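Local coordinates for putative hemin transport system, substrate-binding protein (Burkholderia cenocepacia J2315, PDB 5GIZ), which binds heme in the periplasm and probably hands it to a partner ABC transporter as the substrate-binding component of a heme-uptake system, at residues V152-N157 against L246-F251; D244-F247 against P253-P256. All blocks are in the same frame, centred on the assembly; numbering follows the deposited sequence.

Overall arrangement
Both contacts meet on the short helix 245-249, near the centre of the molecule though late in the sequence, with their centres about 10 Å apart. Contact 1 joins this helix to strand 151-159, which belongs to the mixed sheet of the C-terminal half and reaches it from 89 residues earlier in the sequence. Contact 2 is local: it ties the first turn of the same helix to the start of helix 255-269, only six residues farther on. L246 and F247 belong to both pairs of segments. The short helix is thus held to a sheet on one side and to the last long helix on another, close to residues that bind heme in heme-loaded structures of this protein.

Contact 1. Residues V152-N157 against L246-F251; sequences VLFVLN and LFLLGF
The ring of F154 is met obliquely by two leucine methyls: CD2 of L248 approaches F154 CE1 at 3.7 Å, and CD1 of L249 lies 3.9 Å from F154 CZ. This is the packing of a strand of the C-terminal lobe's sheet against the short helix 245-249, which lies between the two lobes of the periplasmic binding protein fold; strand 151-159 sends one aromatic side chain toward L248 and L249. The phenylalanine and the leucines reach out from opposite directions and meet between the two backbones, with no hydrogen bond passing across. CG of F154 stands anti to its amide nitrogen (chi1 -178°), which carries the far end of the ring out from the strand to the helix. L248 and L249, though neighbours in sequence, use different first torsions: L248 has its CG anti to the amide nitrogen, whereas in L249 it is anti to the carbonyl carbon (chi1 -59°). Each thereby offers one methyl to the same end of the ring.

F154 also touches A166 on the adjoining strand 162-166, L208 on strand 206-210, and A172 at the start of helix 171-178. The side chains of A172 and Y191, both heme-binding residues in heme-loaded structures of this protein, come within about 3 Å of that of F154 between nearest atoms, consistent with this packing lying close behind the heme site. The two ring atoms engaged are bonded neighbours, CE1 facing L248 CD2 and CZ facing L249 CD1.

Contact 2. Residues D244-F247 against P253-P256; sequences DALF and PRLP
The guanidinium of R254 packs in van der Waals contact against the phenyl ring of F247, the two planes 19° apart. CD1 of F247 sits over one face of the guanidinium, offset toward its rim, and is 3.5 Å from R254 NH1. Seen from the ring, the same nitrogen approaches obliquely. The arginine chain bends at chi3 (-67°), turning the guanidinium out of the line of its methylene stem, and the two side chains as a whole cross at about a right angle. At the guanidinium edge, near its plane, CG of L246 stands 4.2 Å from R254 NH2. Between nearest atoms, the L246 side chain is about 4 Å from G13, a heme-binding residue in another structure of this protein.

The polar contacts are arranged around D244, the N-cap of helix 245-249. In a capping bond that satisfies a backbone N-H of the first turn, its OD2 lies 3.0 Å from F247 N; the bond is fairly straight (162°), received on the anti side, somewhat out of the carboxylate plane. That same OD2 takes a hydrogen from a water, 2.7 Å away from water O to D244 OD2. The water in turn accepts from the guanidinium, with R254 NH2 at 2.9 Å from the water O, which lies in the guanidinium plane. Carboxylate and guanidinium are therefore bridged by solvent, R254 NH2 and D244 OD2 being 4.8 Å apart.

R254 itself occupies the N-cap position of helix 255-269. Its NE makes a salt bridge to E17 of helix 13-23, and Y41 adds a cation-pi contact. With E17 bonded directly and D244 through water, the arginine's positive charge is probably well balanced, and its guanidinium links the starts of two successive helices to helix 13-23 of the N-terminal half.

Contact 1. Residues V152-N157 against L246-F251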
ATOM      1  N   VAL A 152       0.429 -15.460  -9.891  1.00 10.43           N
ATOM      2  CA  VAL A 152       0.333 -15.190  -8.466  1.00 10.61           C
ATOM      3  C   VAL A 152      -1.080 -14.750  -8.136  1.00 10.61           C
ATOM      4  O   VAL A 152      -1.588 -13.822  -8.760  1.00 11.53           O
ATOM      5  CB  VAL A 152       1.313 -14.072  -8.050  1.00 10.59           C
ATOM      6  CG1 VAL A 152       1.165 -13.767  -6.562  1.00 11.35           C
ATOM      7  CG2 VAL A 152       2.747 -14.478  -8.398  1.00 10.78           C
ATOM      8  N   LEU A 153      -1.690 -15.389  -7.127  1.00 10.78           N
ATOM      9  CA  LEU A 153      -3.007 -15.037  -6.583  1.00 11.32           C
ATOM     10  C   LEU A 153      -2.755 -14.220  -5.340  1.00 10.58           C
ATOM     11  O   LEU A 153      -2.074 -14.715  -4.454  1.00 10.43           O
ATOM     12  CB  LEU A 153      -3.692 -16.314  -6.166  1.00 12.58           C
ATOM     13  CG  LEU A 153      -5.042 -16.121  -5.467  1.00 14.32           C
ATOM     14  CD1 LEU A 153      -6.061 -15.579  -6.424  1.00 15.82           C
ATOM     15  CD2 LEU A 153      -5.487 -17.441  -4.825  1.00 15.86           C
ATOM     16  N   PHE A 154      -3.337 -13.025  -5.280  1.00 10.54           N
ATOM     17  CA  PHE A 154      -3.346 -12.208  -4.077  1.00 10.77           C
ATOM     18  C   PHE A 154      -4.655 -12.293  -3.330  1.00 11.41           C
ATOM     19  O   PHE A 154      -5.680 -11.933  -3.852  1.00 11.73           O
ATOM     20  CB  PHE A 154      -3.011 -10.710  -4.337  1.00 10.79           C
ATOM     21  CG  PHE A 154      -2.980  -9.913  -3.058  1.00 11.09           C
ATOM     22  CD1 PHE A 154      -1.956 -10.067  -2.188  1.00 11.36           C
ATOM     23  CD2 PHE A 154      -4.043  -9.119  -2.680  1.00 11.67           C
ATOM     24  CE1 PHE A 154      -1.913  -9.415  -0.966  1.00 12.33           C
ATOM     25  CE2 PHE A 154      -3.991  -8.458  -1.449  1.00 11.56           C
ATOM     26  CZ  PHE A 154      -2.961  -8.631  -0.610  1.00 12.08           C
ATOM     27  N   VAL A 155      -4.569 -12.805  -2.127  1.00 12.33           N
ATOM     28  CA  VAL A 155      -5.666 -12.847  -1.179  1.00 14.30           C
ATOM     29  C   VAL A 155      -5.567 -11.656  -0.237  1.00 14.36           C
ATOM     30  O   VAL A 155      -4.600 -11.553   0.532  1.00 14.70           O
ATOM     31  CB  VAL A 155      -5.574 -14.118  -0.331  1.00 15.01           C
ATOM     32  CG1 VAL A 155      -6.649 -14.110   0.774  1.00 16.60           C
ATOM     33  CG2 VAL A 155      -5.703 -15.351  -1.245  1.00 14.62           C
ATOM     34  N   LEU A 156      -6.632 -10.846  -0.218  1.00 16.21           N
ATOM     35  CA  LEU A 156      -6.726  -9.763   0.753  1.00 18.84           C
ATOM     36  C   LEU A 156      -7.188 -10.291   2.110  1.00 19.52           C
ATOM     37  O   LEU A 156      -6.595 -10.000   3.134  1.00 18.71           O
ATOM     38  CB  LEU A 156      -7.708  -8.703   0.255  1.00 19.86           C
ATOM     39  CG  LEU A 156      -7.860  -7.471   1.170  1.00 21.17           C
ATOM     40  CD1 LEU A 156      -6.508  -6.792   1.394  1.00 21.39           C
ATOM     41  CD2 LEU A 156      -8.875  -6.510   0.595  1.00 21.90           C
ATOM     42  N   ASN A 157      -8.270 -11.050   2.079  1.00 19.27           N
ATOM     43  CA  ASN A 157      -8.886 -11.559   3.284  1.00 20.19           C
ATOM     44  C   ASN A 157      -9.837 -12.700   2.944  1.00 20.85           C
ATOM     45  O   ASN A 157      -9.981 -13.101   1.762  1.00 18.46           O
ATOM     46  CB  ASN A 157      -9.610 -10.418   4.040  1.00 21.34           C
ATOM     47  CG  ASN A 157     -10.785  -9.854   3.281  1.00 21.85           C
ATOM     48  OD1 ASN A 157     -11.627 -10.588   2.779  1.00 20.21           O
ATOM     49  ND2 ASN A 157     -10.862  -8.528   3.218  1.00 22.03           N
ATOM     50  N   LEU A 246       0.918  -2.792   4.523  1.00 11.06           N
ATOM     51  CA  LEU A 246       1.286  -1.431   4.172  1.00 11.12           C
ATOM     52  C   LEU A 246       2.528  -1.382   3.279  1.00 10.76           C
ATOM     53  O   LEU A 246       2.562  -0.687   2.271  1.00 10.35           O
ATOM     54  CB  LEU A 246       1.476  -0.561   5.391  1.00 11.67           C
ATOM     55  CG  LEU A 246       2.004   0.869   5.133  1.00 12.04           C
ATOM     56  CD1 LEU A 246       1.020   1.658   4.313  1.00 12.23           C
ATOM     57  CD2 LEU A 246       2.247   1.522   6.484  1.00 12.67           C
ATOM     58  N   PHE A 247       3.508  -2.185   3.614  1.00 11.04           N
ATOM     59  CA  PHE A 247       4.742  -2.257   2.858  1.00 11.21           C
ATOM     60  C   PHE A 247       4.452  -2.786   1.461  1.00 11.03           C
ATOM     61  O   PHE A 247       4.912  -2.226   0.472  1.00 10.59           O
ATOM     62  CB  PHE A 247       5.699  -3.195   3.617  1.00 11.68           C
ATOM     63  CG  PHE A 247       7.050  -3.425   2.990  1.00 12.69           C
ATOM     64  CD1 PHE A 247       7.738  -2.442   2.331  1.00 13.17           C
ATOM     65  CD2 PHE A 247       7.680  -4.592   3.218  1.00 15.25           C
ATOM     66  CE1 PHE A 247       8.998  -2.647   1.849  1.00 12.97           C
ATOM     67  CE2 PHE A 247       8.954  -4.812   2.706  1.00 15.19           C
ATOM     68  CZ  PHE A 247       9.568  -3.832   1.951  1.00 14.06           C
ATOM     69  N   LEU A 248       3.694  -3.870   1.364  1.00 10.75           N
ATOM     70  CA  LEU A 248       3.415  -4.476   0.056  1.00 11.15           C
ATOM     71  C   LEU A 248       2.574  -3.556  -0.825  1.00 11.17           C
ATOM     72  O   LEU A 248       2.871  -3.363  -2.026  1.00 10.72           O
ATOM     73  CB  LEU A 248       2.677  -5.810   0.278  1.00 11.32           C
ATOM     74  CG  LEU A 248       2.210  -6.555  -0.966  1.00 12.12           C
ATOM     75  CD1 LEU A 248       3.326  -6.923  -1.913  1.00 11.91           C
ATOM     76  CD2 LEU A 248       1.397  -7.783  -0.548  1.00 12.03           C
ATOM     77  N   LEU A 249       1.487  -3.003  -0.278  1.00 11.10           N
ATOM     78  CA  LEU A 249       0.404  -2.422  -1.094  1.00 11.83           C
ATOM     79  C   LEU A 249       0.349  -0.907  -1.068  1.00 12.20           C
ATOM     80  O   LEU A 249      -0.463  -0.326  -1.806  1.00 12.33           O
ATOM     81  CB  LEU A 249      -0.945  -2.954  -0.627  1.00 12.26           C
ATOM     82  CG  LEU A 249      -1.151  -4.474  -0.676  1.00 13.29           C
ATOM     83  CD1 LEU A 249      -2.411  -4.855   0.096  1.00 13.89           C
ATOM     84  CD2 LEU A 249      -1.147  -4.980  -2.108  1.00 13.87           C
ATOM     85  N   GLY A 250       1.149  -0.260  -0.219  1.00 11.69           N
ATOM     86  CA  GLY A 250       0.948   1.153   0.061  1.00 11.80           C
ATOM     87  C   GLY A 250       1.248   2.125  -1.065  1.00 11.70           C
ATOM     88  O   GLY A 250       0.674   3.240  -1.060  1.00 12.30           O
ATOM     89  N   PHE A 251       2.140   1.750  -1.988  1.00 10.95           N
ATOM     90  CA  PHE A 251       2.551   2.694  -3.055  1.00 10.62           C
ATOM     91  C   PHE A 251       3.083   3.992  -2.460  1.00 10.71           C
ATOM     92  O   PHE A 251       2.539   5.079  -2.686  1.00 11.41           O
ATOM     93  CB  PHE A 251       1.402   2.884  -4.087  1.00 10.87           C
ATOM     94  CG  PHE A 251       1.456   1.862  -5.121  1.00 10.68           C
ATOM     95  CD1 PHE A 251       0.853   0.633  -4.925  1.00 10.87           C
ATOM     96  CD2 PHE A 251       2.263   2.029  -6.236  1.00 10.93           C
ATOM     97  CE1 PHE A 251       0.961  -0.364  -5.846  1.00 11.00           C
ATOM     98  CE2 PHE A 251       2.429   1.000  -7.151  1.00 11.03           C
ATOM     99  CZ  PHE A 251       1.793  -0.196  -6.950  1.00 10.89           C
TER

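Contact 2. Residues D244-F247 against P253-P256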
ATOM      1  N   ASP A 244       3.965  -7.725   4.922  1.00 12.75           N
ATOM      2  CA  ASP A 244       3.162  -6.705   5.595  1.00 13.18           C
ATOM      3  C   ASP A 244       2.321  -5.897   4.640  1.00 12.32           C
ATOM      4  O   ASP A 244       2.831  -5.488   3.602  1.00 11.63           O
ATOM      5  CB  ASP A 244       4.149  -5.808   6.327  1.00 15.12           C
ATOM      6  CG  ASP A 244       3.550  -4.612   6.886  1.00 16.33           C
ATOM      7  OD1 ASP A 244       2.966  -4.676   8.022  1.00 18.77           O
ATOM      8  OD2 ASP A 244       3.653  -3.568   6.268  1.00 13.73           O
ATOM      9  N   ALA A 245       1.046  -5.677   4.938  1.00 12.12           N
ATOM     10  CA  ALA A 245       0.139  -5.071   3.984  1.00 12.04           C
ATOM     11  C   ALA A 245       0.573  -3.652   3.578  1.00 11.45           C
ATOM     12  O   ALA A 245       0.518  -3.320   2.388  1.00 11.37           O
ATOM     13  CB  ALA A 245      -1.256  -4.965   4.575  1.00 12.83           C
ATOM     14  N   LEU A 246       0.918  -2.792   4.523  1.00 11.06           N
ATOM     15  CA  LEU A 246       1.286  -1.431   4.172  1.00 11.12           C
ATOM     16  C   LEU A 246       2.528  -1.382   3.279  1.00 10.76           C
ATOM     17  O   LEU A 246       2.562  -0.687   2.271  1.00 10.35           O
ATOM     18  CB  LEU A 246       1.476  -0.561   5.391  1.00 11.67           C
ATOM     19  CG  LEU A 246       2.004   0.869   5.133  1.00 12.04           C
ATOM     20  CD1 LEU A 246       1.020   1.658   4.313  1.00 12.23           C
ATOM     21  CD2 LEU A 246       2.247   1.522   6.484  1.00 12.67           C
ATOM     22  N   PHE A 247       3.508  -2.185   3.614  1.00 11.04           N
ATOM     23  CA  PHE A 247       4.742  -2.257   2.858  1.00 11.21           C
ATOM     24  C   PHE A 247       4.452  -2.786   1.461  1.00 11.03           C
ATOM     25  O   PHE A 247       4.912  -2.226   0.472  1.00 10.59           O
ATOM     26  CB  PHE A 247       5.699  -3.195   3.617  1.00 11.68           C
ATOM     27  CG  PHE A 247       7.050  -3.425   2.990  1.00 12.69           C
ATOM     28  CD1 PHE A 247       7.738  -2.442   2.331  1.00 13.17           C
ATOM     29  CD2 PHE A 247       7.680  -4.592   3.218  1.00 15.25           C
ATOM     30  CE1 PHE A 247       8.998  -2.647   1.849  1.00 12.97           C
ATOM     31  CE2 PHE A 247       8.954  -4.812   2.706  1.00 15.19           C
ATOM     32  CZ  PHE A 247       9.568  -3.832   1.951  1.00 14.06           C
ATOM     33  N   PRO A 253       7.099   5.729  -0.552  1.00 10.68           N
ATOM     34  CA  PRO A 253       8.510   5.911  -0.865  1.00 11.05           C
ATOM     35  C   PRO A 253       9.337   4.646  -0.777  1.00 11.05           C
ATOM     36  O   PRO A 253      10.493   4.642  -1.152  1.00 12.19           O
ATOM     37  CB  PRO A 253       8.973   7.006   0.105  1.00 11.52           C
ATOM     38  CG  PRO A 253       7.967   6.968   1.187  1.00 11.67           C
ATOM     39  CD  PRO A 253       6.676   6.545   0.600  1.00 11.34           C
ATOM     40  N   ARG A 254       8.785   3.582  -0.192  1.00 10.46           N
ATOM     41  CA  ARG A 254       9.489   2.284  -0.159  1.00 10.22           C
ATOM     42  C   ARG A 254       9.178   1.382  -1.315  1.00 10.03           C
ATOM     43  O   ARG A 254       9.568   0.226  -1.340  1.00 10.26           O
ATOM     44  CB  ARG A 254       9.187   1.528   1.157  1.00 10.16           C
ATOM     45  CG  ARG A 254       9.703   2.200   2.418  1.00 10.39           C
ATOM     46  CD  ARG A 254       9.454   1.373   3.690  1.00 10.49           C
ATOM     47  NE  ARG A 254       8.043   1.267   3.995  1.00 10.80           N
ATOM     48  CZ  ARG A 254       7.490   0.341   4.816  1.00 11.18           C
ATOM     49  NH1 ARG A 254       8.230  -0.643   5.321  1.00 11.71           N
ATOM     50  NH2 ARG A 254       6.194   0.366   5.072  1.00 11.36           N
ATOM     51  N   LEU A 255       8.505   1.928  -2.333  1.00  9.66           N
ATOM     52  CA  LEU A 255       8.109   1.098  -3.469  1.00  9.58           C
ATOM     53  C   LEU A 255       9.298   0.271  -4.038  1.00  9.35           C
ATOM     54  O   LEU A 255       9.153  -0.892  -4.309  1.00  9.01           O
ATOM     55  CB  LEU A 255       7.450   1.930  -4.581  1.00  9.93           C
ATOM     56  CG  LEU A 255       6.946   1.103  -5.759  1.00 10.13           C
ATOM     57  CD1 LEU A 255       5.761   0.225  -5.458  1.00 10.18           C
ATOM     58  CD2 LEU A 255       6.596   2.026  -6.908  1.00 10.44           C
ATOM     59  N   PRO A 256      10.464   0.882  -4.261  1.00  9.80           N
ATOM     60  CA  PRO A 256      11.580   0.122  -4.837  1.00  9.90           C
ATOM     61  C   PRO A 256      11.980  -1.070  -3.967  1.00  9.92           C
ATOM     62  O   PRO A 256      12.155  -2.172  -4.498  1.00  9.92           O
ATOM     63  CB  PRO A 256      12.682   1.150  -4.950  1.00 10.04           C
ATOM     64  CG  PRO A 256      11.938   2.459  -5.077  1.00 10.11           C
ATOM     65  CD  PRO A 256      10.815   2.307  -4.080  1.00  9.93           C
TER
HETATM   66  O   HOH W   1       4.949  -1.351   7.101  1.00 10.57           O